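PDB 5FU5: Cbm77-rfpl from Ruminococcus flavefaciens, which probably binds plant cell-wall polysaccharide as a non-catalytic carbohydrate-binding module of the bacterium's cellulosome. Local coordinates for residues 62-67 with 91-96. Residues are numbered along the deposited sequence; the frame is centred on the assembly and turned at random.
Sequences GKLTLV and VDLAQG
Leu64 lays its CB against the CD1 methyl of Leu93, 3.9 Å away, on the inward side of two antiparallel strands in the all-β fold of this carbohydrate-binding module. Residues 62-67 form an inner strand, with strand 88-93 along one edge and strand 107-116 along the other, where Lys63 and Thr65 bond through their backbones to Ala114 and Glu112. Four backbone hydrogen bonds join the two segments: Gly62 and Leu93 exchange one pair, Leu64 and Val91 the other. The straightest runs from Leu93 N to Gly62 O at 2.9 Å, with an N-H...O angle of 171°. Between these two hydrogen-bonded pairs, Lys63 and Asp92 form a non-hydrogen-bonded pair, Lys63 CA lying 3.5 Å from Val91 O, while Asp92 CA approaches Gly62 O; these CA-H...O contacts supplement the ladder. Leu64 also rests its CB 3.6 Å from Val91 O, and its isobutyl group turns inward to Ile100. With CG beside its own backbone N (chi1 -61°) and an extended chi2, Leu93 reaches CD1 across to the CB of Leu64, and also touches Tyr113 and His98. Beyond it the chain turns away through Ala94, whose carbonyl oxygen is hydrogen-bonded to His98 NE2. On the opposite face of the strand pair the exposed side chains of Lys63 and Asp92 meet without a salt bridge. The lysine extends through chi2 and then bends at chi3 (69°), carrying its amino group away. NZ thus stays 6.1 Å from Asp92 OD1, and at most a weak electrostatic attraction is likely; instead, that carboxylate oxygen lies 3.6 Å from Lys63 CG, against the aliphatic stem.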
loop_
_atom_site.group_PDB
_atom_site.type_symbol
_atom_site.label_atom_id
_atom_site.label_comp_id
_atom_site.label_asym_id
_atom_site.label_seq_id
_atom_site.Cartn_x
_atom_site.Cartn_y
_atom_site.Cartn_z
ATOM N N GLY A 62 -1.850 10.202 10.249
ATOM C CA GLY A 62 -0.723 10.181 9.354
ATOM C C GLY A 62 -1.104 9.962 7.917
ATOM O O GLY A 62 -2.207 10.299 7.508
ATOM N N LYS A 63 -0.191 9.392 7.138
ATOM C CA LYS A 63 -0.328 9.317 5.709
ATOM C C LYS A 63 0.030 7.942 5.227
ATOM O O LYS A 63 1.110 7.436 5.544
ATOM C CB LYS A 63 0.552 10.356 5.006
ATOM C CG LYS A 63 0.414 10.351 3.482
ATOM C CD LYS A 63 1.220 11.404 2.766
ATOM C CE LYS A 63 2.689 11.170 2.826
ATOM N NZ LYS A 63 3.393 12.223 2.035
ATOM N N LEU A 64 -0.844 7.346 4.450
ATOM C CA LEU A 64 -0.606 6.109 3.745
ATOM C C LEU A 64 -0.134 6.379 2.307
ATOM O O LEU A 64 -0.769 7.165 1.599
ATOM C CB LEU A 64 -1.878 5.252 3.741
ATOM C CG LEU A 64 -1.820 3.927 2.951
ATOM C CD1 LEU A 64 -0.972 2.859 3.653
ATOM C CD2 LEU A 64 -3.228 3.401 2.727
ATOM N N THR A 65 0.964 5.724 1.885
ATOM C CA THR A 65 1.437 5.749 0.527
ATOM C C THR A 65 1.447 4.364 -0.054
ATOM O O THR A 65 1.917 3.406 0.570
ATOM C CB THR A 65 2.882 6.334 0.466
ATOM O OG1 THR A 65 2.907 7.658 0.974
ATOM C CG2 THR A 65 3.466 6.339 -0.928
ATOM N N LEU A 66 0.883 4.221 -1.247
ATOM C CA LEU A 66 0.744 2.949 -1.986
ATOM C C LEU A 66 1.339 3.131 -3.357
ATOM O O LEU A 66 0.999 4.086 -4.047
ATOM C CB LEU A 66 -0.714 2.504 -2.131
ATOM C CG LEU A 66 -1.481 2.347 -0.852
ATOM C CD1 LEU A 66 -2.942 2.093 -1.224
ATOM C CD2 LEU A 66 -0.926 1.242 0.012
ATOM N N VAL A 67 2.264 2.249 -3.757
ATOM C CA VAL A 67 3.005 2.408 -5.023
ATOM C C VAL A 67 2.681 1.230 -5.943
ATOM O O VAL A 67 2.868 0.052 -5.540
ATOM C CB VAL A 67 4.525 2.463 -4.782
ATOM C CG1 VAL A 67 5.298 2.596 -6.096
ATOM C CG2 VAL A 67 4.897 3.540 -3.761
ATOM N N VAL A 91 -3.070 8.791 0.933
ATOM C CA VAL A 91 -4.309 8.962 1.682
ATOM C C VAL A 91 -3.963 9.339 3.111
ATOM O O VAL A 91 -3.211 8.617 3.765
ATOM C CB VAL A 91 -5.206 7.701 1.768
ATOM C CG1 VAL A 91 -6.587 8.113 2.320
ATOM C CG2 VAL A 91 -5.359 6.944 0.449
ATOM N N ASP A 92 -4.545 10.420 3.616
ATOM C CA ASP A 92 -4.384 10.821 4.971
ATOM C C ASP A 92 -5.409 10.103 5.819
ATOM O O ASP A 92 -6.582 10.060 5.449
ATOM C CB ASP A 92 -4.503 12.339 5.110
ATOM C CG ASP A 92 -3.336 13.086 4.448
ATOM O OD1 ASP A 92 -2.441 12.498 3.835
ATOM O OD2 ASP A 92 -3.297 14.282 4.504
ATOM N N LEU A 93 -4.971 9.561 6.957
ATOM C CA LEU A 93 -5.751 8.703 7.818
ATOM C C LEU A 93 -5.698 9.091 9.289
ATOM O O LEU A 93 -4.701 9.681 9.756
ATOM C CB LEU A 93 -5.324 7.225 7.665
ATOM C CG LEU A 93 -5.469 6.596 6.294
ATOM C CD1 LEU A 93 -4.868 5.201 6.304
ATOM C CD2 LEU A 93 -6.911 6.546 5.816
ATOM N N ALA A 94 -6.801 8.835 9.981
ATOM C CA ALA A 94 -6.852 8.991 11.428
ATOM C C ALA A 94 -6.321 7.732 12.125
ATOM O O ALA A 94 -6.163 6.673 11.516
ATOM C CB ALA A 94 -8.293 9.256 11.865
ATOM N N GLN A 95 -6.055 7.868 13.414
ATOM C CA GLN A 95 -5.703 6.703 14.246
ATOM C C GLN A 95 -6.816 5.666 14.117
ATOM O O GLN A 95 -8.004 6.020 14.013
ATOM C CB GLN A 95 -5.575 7.121 15.709
ATOM C CG GLN A 95 -5.100 6.051 16.684
ATOM C CD GLN A 95 -6.133 5.004 17.091
ATOM O OE1 GLN A 95 -7.330 5.295 17.188
ATOM N NE2 GLN A 95 -5.650 3.775 17.418
ATOM N N GLY A 96 -6.440 4.387 14.152
ATOM C CA GLY A 96 -7.404 3.306 14.214
ATOM C C GLY A 96 -7.288 2.341 13.079
ATOM O O GLY A 96 -6.332 2.394 12.278
#